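Putative NADH dehydrogenase/NAD(P)H nitroreductase (Parabacteroides distasonis, PDB 3M5K) binds flavin mononucleotide and is probably an FMN-dependent oxidoreductase of the nitroreductase family, possibly using NADH or NADPH as electron donor. Local coordinates at residues A[97-102]-A[116-121]; A[64-69]-A[73-78]; A[85-88]-A[93-96]. One frame throughout, in Å; residues are numbered along the deposited sequence. Where two conformers were deposited one is given.

Contact 1 (A[97-102]-A[116-121]). With FMN (flavin mononucleotide), chain C.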
ATOM      1  N   ASP A  97       5.643  -4.790   1.151  1.00 17.06           N
ATOM      2  CA  ASP A  97       5.940  -3.831   2.198  1.00 17.12           C
ATOM      3  C   ASP A  97       6.101  -2.436   1.624  1.00 15.60           C
ATOM      4  O   ASP A  97       5.576  -1.450   2.171  1.00 15.94           O
ATOM      5  CB  ASP A  97       7.243  -4.155   2.929  1.00 16.82           C
ATOM      6  CG  ASP A  97       7.231  -5.493   3.701  1.00 18.13           C
ATOM      7  OD1 ASP A  97       6.260  -6.297   3.673  1.00 17.53           O
ATOM      8  OD2 ASP A  97       8.266  -5.734   4.345  1.00 18.51           O
ATOM      9  N   CYS A  98       6.894  -2.323   0.549  1.00 16.57           N
ATOM     10  CA  CYS A  98       7.193  -1.010  -0.013  1.00 17.40           C
ATOM     11  C   CYS A  98       6.022  -0.380  -0.749  1.00 16.62           C
ATOM     12  O   CYS A  98       5.921   0.848  -0.837  1.00 16.13           O
ATOM     13  CB  CYS A  98       8.438  -1.074  -0.923  1.00 16.41           C
ATOM     14  SG  CYS A  98       9.984  -1.419  -0.061  1.00 18.94           S
ATOM     15  N   SER A  99       5.114  -1.211  -1.259  1.00 16.53           N
ATOM     16  CA  SER A  99       3.864  -0.714  -1.824  1.00 14.46           C
ATOM     17  C   SER A  99       2.950  -0.151  -0.725  1.00 15.15           C
ATOM     18  O   SER A  99       2.346   0.894  -0.896  1.00 16.44           O
ATOM     19  CB  SER A  99       3.147  -1.834  -2.610  1.00 16.45           C
ATOM     20  OG  SER A  99       3.829  -2.205  -3.818  1.00 16.36           O
ATOM     21  N   ALA A 100       2.877  -0.831   0.417  1.00 15.54           N
ATOM     22  CA  ALA A 100       2.145  -0.319   1.592  1.00 16.28           C
ATOM     23  C   ALA A 100       2.772   0.992   2.118  1.00 16.15           C
ATOM     24  O   ALA A 100       2.078   1.939   2.441  1.00 17.52           O
ATOM     25  CB  ALA A 100       2.080  -1.370   2.692  1.00 15.97           C
ATOM     26  N   ALA A 101       4.096   1.046   2.195  1.00 16.00           N
ATOM     27  CA  ALA A 101       4.799   2.270   2.570  1.00 17.17           C
ATOM     28  C   ALA A 101       4.462   3.422   1.627  1.00 17.95           C
ATOM     29  O   ALA A 101       4.195   4.566   2.071  1.00 17.06           O
ATOM     30  CB  ALA A 101       6.328   1.998   2.582  1.00 14.13           C
ATOM     31  N   SER A 102       4.512   3.122   0.323  1.00 17.76           N
ATOM     32  CA  SER A 102       4.176   4.097  -0.714  1.00 18.48           C
ATOM     33  C   SER A 102       2.786   4.678  -0.509  1.00 17.55           C
ATOM     34  O   SER A 102       2.597   5.898  -0.595  1.00 16.87           O
ATOM     35  CB  SER A 102       4.374   3.489  -2.110  1.00 17.11           C
ATOM     36  OG  SER A 102       5.756   3.246  -2.332  1.00 16.41           O
ATOM     37  N   ALA A 116       0.992  14.465  -5.046  1.00 23.36           N
ATOM     38  CA  ALA A 116       1.967  13.436  -5.350  1.00 21.53           C
ATOM     39  C   ALA A 116       1.385  12.431  -6.338  1.00 21.02           C
ATOM     40  O   ALA A 116       0.130  12.321  -6.524  1.00 19.44           O
ATOM     41  CB  ALA A 116       2.436  12.721  -4.005  1.00 20.45           C
ATOM     42  N   VAL A 117       2.287  11.695  -6.982  1.00 20.18           N
ATOM     43  CA  VAL A 117       1.915  10.649  -7.913  1.00 20.59           C
ATOM     44  C   VAL A 117       2.938   9.538  -7.847  1.00 18.40           C
ATOM     45  O   VAL A 117       4.148   9.780  -7.805  1.00 18.42           O
ATOM     46  CB  VAL A 117       1.783  11.141  -9.392  1.00 20.00           C
ATOM     47  CG1 VAL A 117       3.115  11.788  -9.887  1.00 20.56           C
ATOM     48  CG2 VAL A 117       1.281   9.971 -10.320  1.00 19.76           C
ATOM     49  N   TRP A 118       2.434   8.312  -7.784  1.00 18.75           N
ATOM     50  CA  TRP A 118       3.263   7.108  -7.840  1.00 16.92           C
ATOM     51  C   TRP A 118       3.619   6.842  -9.312  1.00 18.71           C
ATOM     52  O   TRP A 118       2.726   6.579 -10.119  1.00 19.14           O
ATOM     53  CB  TRP A 118       2.453   5.962  -7.255  1.00 20.25           C
ATOM     54  CG  TRP A 118       3.050   4.587  -7.273  1.00 19.16           C
ATOM     55  CD1 TRP A 118       3.872   4.016  -8.229  1.00 19.79           C
ATOM     56  CD2 TRP A 118       2.765   3.560  -6.323  1.00 19.82           C
ATOM     57  NE1 TRP A 118       4.138   2.717  -7.890  1.00 22.01           N
ATOM     58  CE2 TRP A 118       3.469   2.413  -6.724  1.00 20.84           C
ATOM     59  CE3 TRP A 118       1.974   3.513  -5.159  1.00 24.31           C
ATOM     60  CZ2 TRP A 118       3.416   1.207  -5.991  1.00 20.56           C
ATOM     61  CZ3 TRP A 118       1.917   2.300  -4.436  1.00 21.98           C
ATOM     62  CH2 TRP A 118       2.628   1.183  -4.868  1.00 19.10           C
ATOM     63  N   THR A 119       4.897   6.943  -9.661  1.00 17.41           N
ATOM     64  CA  THR A 119       5.358   6.582 -11.014  1.00 19.44           C
ATOM     65  C   THR A 119       6.200   5.326 -10.913  1.00 18.65           C
ATOM     66  O   THR A 119       7.126   5.246 -10.103  1.00 20.28           O
ATOM     67  CB  THR A 119       6.078   7.730 -11.782  1.00 18.50           C
ATOM     68  OG1 THR A 119       7.408   7.944 -11.289  1.00 21.40           O
ATOM     69  CG2 THR A 119       5.229   9.052 -11.682  1.00 17.80           C
ATOM     70  N   ALA A 120       5.878   4.353 -11.745  1.00 20.32           N
ATOM     71  CA  ALA A 120       6.485   3.030 -11.623  1.00 21.79           C
ATOM     72  C   ALA A 120       7.944   3.020 -12.039  1.00 19.91           C
ATOM     73  O   ALA A 120       8.323   3.705 -12.992  1.00 20.73           O
ATOM     74  CB  ALA A 120       5.709   1.997 -12.454  1.00 23.24           C
ATOM     75  N   VAL A 121       8.757   2.226 -11.338  1.00 19.28           N
ATOM     76  CA  VAL A 121      10.100   1.889 -11.794  1.00 18.44           C
ATOM     77  C   VAL A 121      10.157   0.368 -12.016  1.00 19.04           C
ATOM     78  O   VAL A 121       9.952  -0.123 -13.132  1.00 17.46           O
ATOM     79  CB  VAL A 121      11.182   2.473 -10.843  1.00 18.82           C
ATOM     80  CG1 VAL A 121      12.569   2.101 -11.311  1.00 15.08           C
ATOM     81  CG2 VAL A 121      11.022   4.001 -10.730  1.00 18.34           C
TER
HETATM   82  N1  FMN C 301       1.246   7.528 -13.029  1.00 25.41           N
HETATM   83  C2  FMN C 301       2.133   8.113 -13.922  1.00 30.87           C
HETATM   84  O2  FMN C 301       1.966   9.269 -14.332  1.00 28.20           O
HETATM   85  N3  FMN C 301       3.231   7.409 -14.362  1.00 26.46           N
HETATM   86  C4  FMN C 301       3.487   6.108 -13.987  1.00 25.53           C
HETATM   87  O4  FMN C 301       4.491   5.569 -14.425  1.00 20.82           O
HETATM   88  C4A FMN C 301       2.595   5.485 -13.096  1.00 25.23           C
HETATM   89  N5  FMN C 301       2.781   4.155 -12.700  1.00 25.47           N
HETATM   90  C5A FMN C 301       1.993   3.660 -11.666  1.00 22.51           C
HETATM   91  C6  FMN C 301       2.314   2.413 -11.136  1.00 22.33           C
HETATM   92  C7  FMN C 301       1.605   1.866 -10.062  1.00 24.39           C
HETATM   93  C7M FMN C 301       2.101   0.493  -9.585  1.00 23.99           C
HETATM   94  C8  FMN C 301       0.521   2.611  -9.477  1.00 24.24           C
HETATM   95  C8M FMN C 301      -0.316   2.136  -8.304  1.00 19.34           C
HETATM   96  C9  FMN C 301       0.200   3.845 -10.014  1.00 19.74           C
HETATM   97  C9A FMN C 301       0.927   4.405 -11.124  1.00 23.02           C
HETATM   98  N10 FMN C 301       0.597   5.660 -11.709  1.00 24.86           N
HETATM   99  C10 FMN C 301       1.474   6.224 -12.623  1.00 23.77           C
HETATM  100  C1' FMN C 301      -0.580   6.495 -11.273  1.00 25.22           C
HETATM  101  C2' FMN C 301      -1.859   5.928 -11.907  1.00 29.21           C
HETATM  102  O2' FMN C 301      -1.993   6.367 -13.253  1.00 26.94           O
HETATM  103  C3' FMN C 301      -3.099   6.342 -11.096  1.00 26.50           C
HETATM  104  O3' FMN C 301      -3.036   5.850  -9.766  1.00 26.03           O
HETATM  105  C4' FMN C 301      -4.408   5.947 -11.772  1.00 28.00           C
HETATM  106  O4' FMN C 301      -4.579   6.629 -13.026  1.00 25.99           O
HETATM  107  C5' FMN C 301      -5.585   6.226 -10.839  1.00 26.40           C
HETATM  108  O5' FMN C 301      -5.697   7.613 -10.568  1.00 22.89           O
HETATM  109  P   FMN C 301      -5.639   8.237  -9.082  1.00 25.19           P
HETATM  110  O1P FMN C 301      -6.788   7.620  -8.296  1.00 24.32           O
HETATM  111  O2P FMN C 301      -4.274   7.984  -8.435  1.00 24.44           O
HETATM  112  O3P FMN C 301      -5.799   9.722  -9.245  1.00 27.17           O
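The flavin pocket of this nitroreductase-family protein is backed here by Trp118, whose indole is wedged between the FMN and helix 94-111. Ser102 CB lies over one face of the indole, 4.0 Å from the centroid of the six-membered ring and 28° off its normal, a CH-pi contact. Ser99 meets the same ring at its edge and near its plane, with OG 3.7 Å from Trp118 CH2. CG of Trp118 is anti to the backbone N (chi1 176°), which carries the indole from the outer strand 115-120 toward the helix. Its other face is turned to the dimethylbenzene end of the flavin, with Trp118 NE1 3.4 Å from FMN C7. In this family the flavin sits at the dimer interface, and Pro42 of the second subunit also packs on Trp118. Neither serine hydroxyl bonds across the contact. Ser102 OG donates to Cys98 O at 2.8 Å, on the opposite face of that carbonyl from Ser102 N, and also pairs with Asn145. Ser99 OG bonds to Phe95 O, one turn back. Further along the strand, Ala120 N donates to FMN O4 at 3.3 Å, with an N-H...O angle of 153°.

Contact 2 (A[64-69]-A[73-78])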
HETATM    1  N   MSE A  64      16.446  11.853 -14.971  1.00 22.22           N
HETATM    2  CA  MSE A  64      15.374  10.867 -14.815  1.00 23.07           C
HETATM    3  C   MSE A  64      14.121  11.193 -15.630  1.00 22.77           C
HETATM    4  O   MSE A  64      13.618  10.329 -16.342  1.00 22.91           O
HETATM    5  CB  MSE A  64      15.071  10.661 -13.328  1.00 21.28           C
HETATM    6  CG  MSE A  64      16.231   9.928 -12.627  1.00 22.89           C
HETATM    7 SE   MSE A  64      15.651   9.421 -10.772  0.75 25.17          SE
HETATM    8  CE  MSE A  64      15.561  11.177 -10.095  1.00 19.55           C
ATOM      9  N   ALA A  65      13.645  12.444 -15.569  1.00 20.85           N
ATOM     10  CA  ALA A  65      12.551  12.905 -16.431  1.00 20.76           C
ATOM     11  C   ALA A  65      12.774  12.538 -17.915  1.00 21.89           C
ATOM     12  O   ALA A  65      11.878  11.996 -18.562  1.00 23.69           O
ATOM     13  CB  ALA A  65      12.364  14.413 -16.272  1.00 21.35           C
ATOM     14  N   GLU A  66      13.983  12.779 -18.406  0.50 23.51           N
ATOM     15  CA  GLU A  66      14.301  12.594 -19.820  0.50 26.78           C
ATOM     16  C   GLU A  66      14.491  11.113 -20.216  0.50 27.03           C
ATOM     17  O   GLU A  66      14.546  10.774 -21.415  0.50 27.30           O
ATOM     18  CB  GLU A  66      15.524  13.449 -20.158  0.50 27.52           C
ATOM     19  CG  GLU A  66      15.197  14.944 -20.063  0.50 30.55           C
ATOM     20  CD  GLU A  66      16.403  15.889 -20.063  0.50 31.08           C
ATOM     21  OE1 GLU A  66      17.372  15.699 -19.282  0.50 38.92           O
ATOM     22  OE2 GLU A  66      16.348  16.856 -20.833  0.50 31.62           O
ATOM     23  N   GLY A  67      14.593  10.239 -19.209  1.00 25.67           N
ATOM     24  CA  GLY A  67      14.657   8.795 -19.421  1.00 25.29           C
ATOM     25  C   GLY A  67      13.450   7.983 -19.005  1.00 25.95           C
ATOM     26  O   GLY A  67      13.462   6.776 -19.168  1.00 23.82           O
ATOM     27  N   LEU A  68      12.428   8.628 -18.451  1.00 25.91           N
ATOM     28  CA  LEU A  68      11.214   7.968 -17.992  1.00 26.78           C
ATOM     29  C   LEU A  68       9.982   8.561 -18.717  1.00 28.04           C
ATOM     30  O   LEU A  68       9.424   9.600 -18.299  1.00 26.50           O
ATOM     31  CB  LEU A  68      11.075   8.102 -16.476  1.00 23.15           C
ATOM     32  CG  LEU A  68      12.173   7.423 -15.618  1.00 25.17           C
ATOM     33  CD1 LEU A  68      12.127   7.909 -14.186  1.00 21.28           C
ATOM     34  CD2 LEU A  68      12.107   5.880 -15.656  1.00 20.38           C
ATOM     35  N   PRO A  69       9.563   7.916 -19.815  1.00 32.19           N
ATOM     36  CA  PRO A  69       8.309   8.241 -20.493  1.00 34.30           C
ATOM     37  C   PRO A  69       7.086   8.573 -19.631  1.00 34.46           C
ATOM     38  O   PRO A  69       6.341   9.476 -19.987  1.00 37.40           O
ATOM     39  CB  PRO A  69       8.042   6.989 -21.324  1.00 36.63           C
ATOM     40  CG  PRO A  69       9.429   6.597 -21.784  1.00 37.80           C
ATOM     41  CD  PRO A  69      10.303   6.869 -20.559  1.00 35.85           C
HETATM   42  N   MSE A  73       7.032  14.752 -15.538  0.50 27.80           N
HETATM   43  CA  MSE A  73       6.749  15.788 -14.534  0.50 27.05           C
HETATM   44  C   MSE A  73       7.888  16.021 -13.534  0.50 26.41           C
HETATM   45  O   MSE A  73       7.914  17.048 -12.843  0.50 27.06           O
HETATM   46  CB  MSE A  73       5.427  15.491 -13.799  0.50 27.17           C
HETATM   47  CG  MSE A  73       5.505  14.518 -12.616  0.50 25.08           C
HETATM   48 SE   MSE A  73       5.858  12.721 -13.221  0.37 19.31          SE
HETATM   49  CE  MSE A  73       4.067  12.311 -13.868  0.50 20.98           C
ATOM     50  N   LEU A  74       8.840  15.091 -13.473  1.00 25.63           N
ATOM     51  CA  LEU A  74      10.044  15.268 -12.648  1.00 26.55           C
ATOM     52  C   LEU A  74      10.793  16.571 -13.011  1.00 28.44           C
ATOM     53  O   LEU A  74      11.473  17.153 -12.178  1.00 26.09           O
ATOM     54  CB  LEU A  74      10.995  14.072 -12.768  1.00 25.57           C
ATOM     55  CG  LEU A  74      10.538  12.832 -11.997  1.00 24.46           C
ATOM     56  CD1 LEU A  74      11.366  11.603 -12.401  1.00 21.11           C
ATOM     57  CD2 LEU A  74      10.603  13.090 -10.491  1.00 23.69           C
ATOM     58  N   LYS A  75      10.661  17.003 -14.265  1.00 31.34           N
ATOM     59  CA  LYS A  75      11.274  18.271 -14.713  1.00 33.92           C
ATOM     60  C   LYS A  75      10.615  19.483 -14.079  1.00 33.91           C
ATOM     61  O   LYS A  75      11.227  20.557 -14.019  1.00 31.66           O
ATOM     62  CB  LYS A  75      11.197  18.389 -16.236  1.00 33.90           C
ATOM     63  CG  LYS A  75      12.533  18.682 -16.840  1.00 40.91           C
ATOM     64  CD  LYS A  75      12.555  18.489 -18.338  1.00 41.17           C
ATOM     65  CE  LYS A  75      13.898  17.909 -18.785  1.00 43.82           C
ATOM     66  NZ  LYS A  75      13.905  17.778 -20.266  1.00 46.10           N
ATOM     67  N   GLU A  76       9.378  19.303 -13.606  1.00 31.98           N
ATOM     68  CA  GLU A  76       8.545  20.372 -13.085  1.00 33.95           C
ATOM     69  C   GLU A  76       8.321  20.326 -11.572  1.00 32.62           C
ATOM     70  O   GLU A  76       7.387  20.939 -11.073  1.00 34.00           O
ATOM     71  CB  GLU A  76       7.181  20.358 -13.793  1.00 36.44           C
ATOM     72  CG  GLU A  76       7.267  20.271 -15.323  1.00 43.49           C
ATOM     73  CD  GLU A  76       8.107  21.391 -15.947  1.00 49.99           C
ATOM     74  OE1 GLU A  76       8.228  22.487 -15.334  1.00 54.81           O
ATOM     75  OE2 GLU A  76       8.656  21.173 -17.062  1.00 58.26           O
ATOM     76  N   THR A  77       9.184  19.617 -10.845  1.00 31.25           N
ATOM     77  CA  THR A  77       9.149  19.663  -9.394  1.00 27.64           C
ATOM     78  C   THR A  77      10.535  19.883  -8.844  1.00 26.67           C
ATOM     79  O   THR A  77      11.511  19.618  -9.527  1.00 26.19           O
ATOM     80  CB  THR A  77       8.559  18.340  -8.800  1.00 31.61           C
ATOM     81  OG1 THR A  77       8.540  18.437  -7.368  1.00 27.36           O
ATOM     82  CG2 THR A  77       9.360  17.096  -9.263  1.00 26.64           C
ATOM     83  N   ARG A  78      10.609  20.360  -7.601  1.00 26.27           N
ATOM     84  CA  ARG A  78      11.882  20.560  -6.939  1.00 30.54           C
ATOM     85  C   ARG A  78      12.243  19.368  -6.069  1.00 26.66           C
ATOM     86  O   ARG A  78      13.351  19.299  -5.550  1.00 24.54           O
ATOM     87  CB  ARG A  78      11.850  21.838  -6.093  1.00 31.46           C
ATOM     88  CG  ARG A  78      11.687  23.120  -6.911  1.00 37.68           C
ATOM     89  CD  ARG A  78      11.712  24.341  -6.030  1.00 43.00           C
ATOM     90  NE  ARG A  78      11.644  25.572  -6.828  1.00 51.12           N
ATOM     91  CZ  ARG A  78      12.669  26.104  -7.502  1.00 55.82           C
ATOM     92  NH1 ARG A  78      13.886  25.556  -7.477  1.00 57.24           N
ATOM     93  NH2 ARG A  78      12.485  27.222  -8.201  1.00 57.31           N
TER
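The backbones come closest at Ala65 and Leu74, whose CA atoms are 5.1 Å apart, where the chain turns back after helix 58-67 into a short 3-10 segment. Ala65 is small enough to allow this approach. Its CB is 3.8 Å from Leu74 CB and 3.7 Å from the backbone N of Lys75. Leu74 is the apolar centre of the contact. CG is anti to its carbonyl carbon (chi1 -76°), and the branch CD1 reaches Met64 CB at 3.9 Å. The same CD1 meets Leu68 CD1 at 4.2 Å, a more distant touch. Met64 is selenomethionine, and it is the base of its side chain that touches Leu74. At the solvent-exposed edge of the contact, Lys75 and Glu66 cross at about a right angle and form a salt bridge. Lys75 NZ donates to Glu66 OE2 at 2.7 Å, from above the carboxylate plane and 49° out of it. Glu66 was modelled in two conformers, so this pairing describes one of them. Ala65 O accepts from Arg72 NH1, in the turn between the segments. Leu74 also rests on Val146 and Pro148 of strand 141-150, while Met64 and Leu68 pack against helix 125-135.

Contact 3 (A[85-88]-A[93-96])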
ATOM      1  N   GLY A  85      13.326  -1.119  -2.141  1.00 17.13           N
ATOM      2  CA  GLY A  85      13.342  -2.264  -1.269  1.00 16.79           C
ATOM      3  C   GLY A  85      14.688  -2.930  -1.250  1.00 19.07           C
ATOM      4  O   GLY A  85      15.438  -2.933  -2.254  1.00 18.38           O
ATOM      5  N   ASP A  86      15.057  -3.392  -0.064  1.00 18.06           N
ATOM      6  CA  ASP A  86      16.277  -4.151   0.095  1.00 19.40           C
ATOM      7  C   ASP A  86      15.957  -5.639  -0.115  1.00 18.10           C
ATOM      8  O   ASP A  86      15.315  -6.303   0.717  1.00 20.80           O
ATOM      9  CB  ASP A  86      16.915  -3.866   1.469  1.00 20.16           C
ATOM     10  CG  ASP A  86      18.251  -4.579   1.667  1.00 24.77           C
ATOM     11  OD1 ASP A  86      18.436  -5.668   1.117  1.00 23.98           O
ATOM     12  OD2 ASP A  86      19.101  -4.056   2.417  1.00 23.85           O
ATOM     13  N   THR A  87      16.459  -6.179  -1.211  1.00 17.47           N
ATOM     14  CA  THR A  87      16.094  -7.532  -1.660  1.00 18.47           C
ATOM     15  C   THR A  87      16.859  -8.603  -0.881  1.00 20.77           C
ATOM     16  O   THR A  87      16.495  -9.775  -0.940  1.00 27.44           O
ATOM     17  CB  THR A  87      16.340  -7.716  -3.168  1.00 16.66           C
ATOM     18  OG1 THR A  87      17.732  -7.519  -3.423  1.00 19.81           O
ATOM     19  CG2 THR A  87      15.508  -6.685  -3.982  1.00 18.88           C
ATOM     20  N   ILE A  88      17.904  -8.222  -0.158  1.00 21.73           N
ATOM     21  CA  ILE A  88      18.528  -9.135   0.806  1.00 21.10           C
ATOM     22  C   ILE A  88      17.672  -9.277   2.096  1.00 20.30           C
ATOM     23  O   ILE A  88      17.527 -10.376   2.605  1.00 20.33           O
ATOM     24  CB  ILE A  88      19.944  -8.682   1.168  1.00 21.96           C
ATOM     25  CG1 ILE A  88      20.867  -8.847  -0.020  1.00 24.83           C
ATOM     26  CG2 ILE A  88      20.539  -9.465   2.346  1.00 23.76           C
ATOM     27  CD1 ILE A  88      22.263  -8.139   0.215  1.00 24.30           C
ATOM     28  N   ALA A  93       9.046 -10.273  -0.084  1.00 17.77           N
ATOM     29  CA  ALA A  93       8.022  -9.341   0.391  1.00 18.82           C
ATOM     30  C   ALA A  93       8.354  -7.867   0.279  1.00 16.08           C
ATOM     31  O   ALA A  93       7.464  -7.028   0.533  1.00 15.35           O
ATOM     32  CB  ALA A  93       7.545  -9.704   1.847  1.00 17.24           C
ATOM     33  N   TRP A  94       9.584  -7.496  -0.128  1.00 17.18           N
ATOM     34  CA  TRP A  94       9.927  -6.078  -0.144  1.00 17.93           C
ATOM     35  C   TRP A  94       8.909  -5.284  -1.008  1.00 16.40           C
ATOM     36  O   TRP A  94       8.555  -4.176  -0.662  1.00 17.04           O
ATOM     37  CB  TRP A  94      11.372  -5.815  -0.667  1.00 17.94           C
ATOM     38  CG  TRP A  94      11.549  -6.116  -2.104  1.00 15.55           C
ATOM     39  CD1 TRP A  94      11.981  -7.290  -2.649  1.00 16.58           C
ATOM     40  CD2 TRP A  94      11.293  -5.232  -3.215  1.00 13.12           C
ATOM     41  NE1 TRP A  94      12.028  -7.187  -3.993  1.00 17.91           N
ATOM     42  CE2 TRP A  94      11.591  -5.949  -4.381  1.00 15.21           C
ATOM     43  CE3 TRP A  94      10.798  -3.921  -3.324  1.00 15.72           C
ATOM     44  CZ2 TRP A  94      11.404  -5.417  -5.663  1.00 15.70           C
ATOM     45  CZ3 TRP A  94      10.678  -3.368  -4.586  1.00 16.88           C
ATOM     46  CH2 TRP A  94      10.940  -4.137  -5.743  1.00 15.91           C
ATOM     47  N   PHE A  95       8.488  -5.862  -2.143  1.00 16.26           N
ATOM     48  CA  PHE A  95       7.586  -5.186  -3.090  1.00 17.18           C
ATOM     49  C   PHE A  95       6.148  -5.024  -2.529  1.00 19.41           C
ATOM     50  O   PHE A  95       5.393  -4.152  -2.963  1.00 19.19           O
ATOM     51  CB  PHE A  95       7.570  -5.894  -4.465  1.00 18.82           C
ATOM     52  CG  PHE A  95       7.468  -7.378  -4.382  1.00 18.85           C
ATOM     53  CD1 PHE A  95       6.210  -7.994  -4.230  1.00 20.24           C
ATOM     54  CD2 PHE A  95       8.614  -8.179  -4.380  1.00 20.93           C
ATOM     55  CE1 PHE A  95       6.113  -9.358  -4.109  1.00 19.63           C
ATOM     56  CE2 PHE A  95       8.527  -9.554  -4.243  1.00 20.95           C
ATOM     57  CZ  PHE A  95       7.265 -10.154  -4.118  1.00 20.08           C
ATOM     58  N   LEU A  96       5.800  -5.836  -1.547  1.00 17.83           N
ATOM     59  CA  LEU A  96       4.527  -5.696  -0.829  1.00 17.75           C
ATOM     60  C   LEU A  96       4.663  -4.620   0.262  1.00 15.99           C
ATOM     61  O   LEU A  96       3.929  -3.637   0.254  1.00 14.75           O
ATOM     62  CB  LEU A  96       4.150  -7.036  -0.240  1.00 16.89           C
ATOM     63  CG  LEU A  96       4.055  -8.208  -1.255  1.00 15.85           C
ATOM     64  CD1 LEU A  96       3.682  -9.465  -0.554  1.00 19.17           C
ATOM     65  CD2 LEU A  96       3.067  -7.892  -2.421  1.00 15.37           C
TER
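Trp94, in the first turn of helix 94-111, packs its indole against the end of strand 79-86. The tight part is made by Gly85 and the Thr87 methyl. The bare CA of Gly85 meets the indole obliquely, 3.7 Å from Trp94 CE3. CG of Trp94 stands between its own backbone N and carbonyl carbon (chi1 68°), and the indole lies alongside the strand end. Thr87 continues the contact beyond the strand. Its methyl CG2 sits over one face of the indole, 3.9 Å from the centroid of the five-membered ring and 28° off the normal. This is a CH-pi contact, and its closest approach is CG2 to Trp94 NE1 at 3.5 Å. The looser side lies at Asp86, which comes nearest with its carbonyl O, 4.2 Å from Trp94 CB. Thr87 is partly open to solvent. The Asp86 side chain points away from the helix and forms an Asx turn, with OD1 accepting from Ile88 N at 2.9 Å and also from Lys89 N. Tyr122 meets the indole edge-to-face, and Met142 of strand 141-150 also packs on it. No hydrogen bond joins the two segments, so strand end and helix start are held together by apolar and CH-pi packing, while Asp86 OD1 is engaged in the Asx turn and Thr87 OG1 with His140 O of the same chain.

Contacts 1 and 3 share helix 94-111 and bring it against the same antiparallel sheet. Their centres are about 13 Å apart, and Cys98 SG touches Gly85 CA at 3.7 Å. Both also touch the second subunit. Contact 2 is centred about 16 Å from contact 1. It joins contact 1 through Met73, whose SE is 4.0 Å from Thr119 CG2 in one of its two modelled conformers. Contacts 2 and 3 do not meet, their nearest atoms being about 14 Å apart. Each holds pocket residues: Val117 to Ala120 in contact 1 and Met73 in contact 2 line one flavin site, while Asp97 of contact 1 and Leu96 of contact 3 belong to the other.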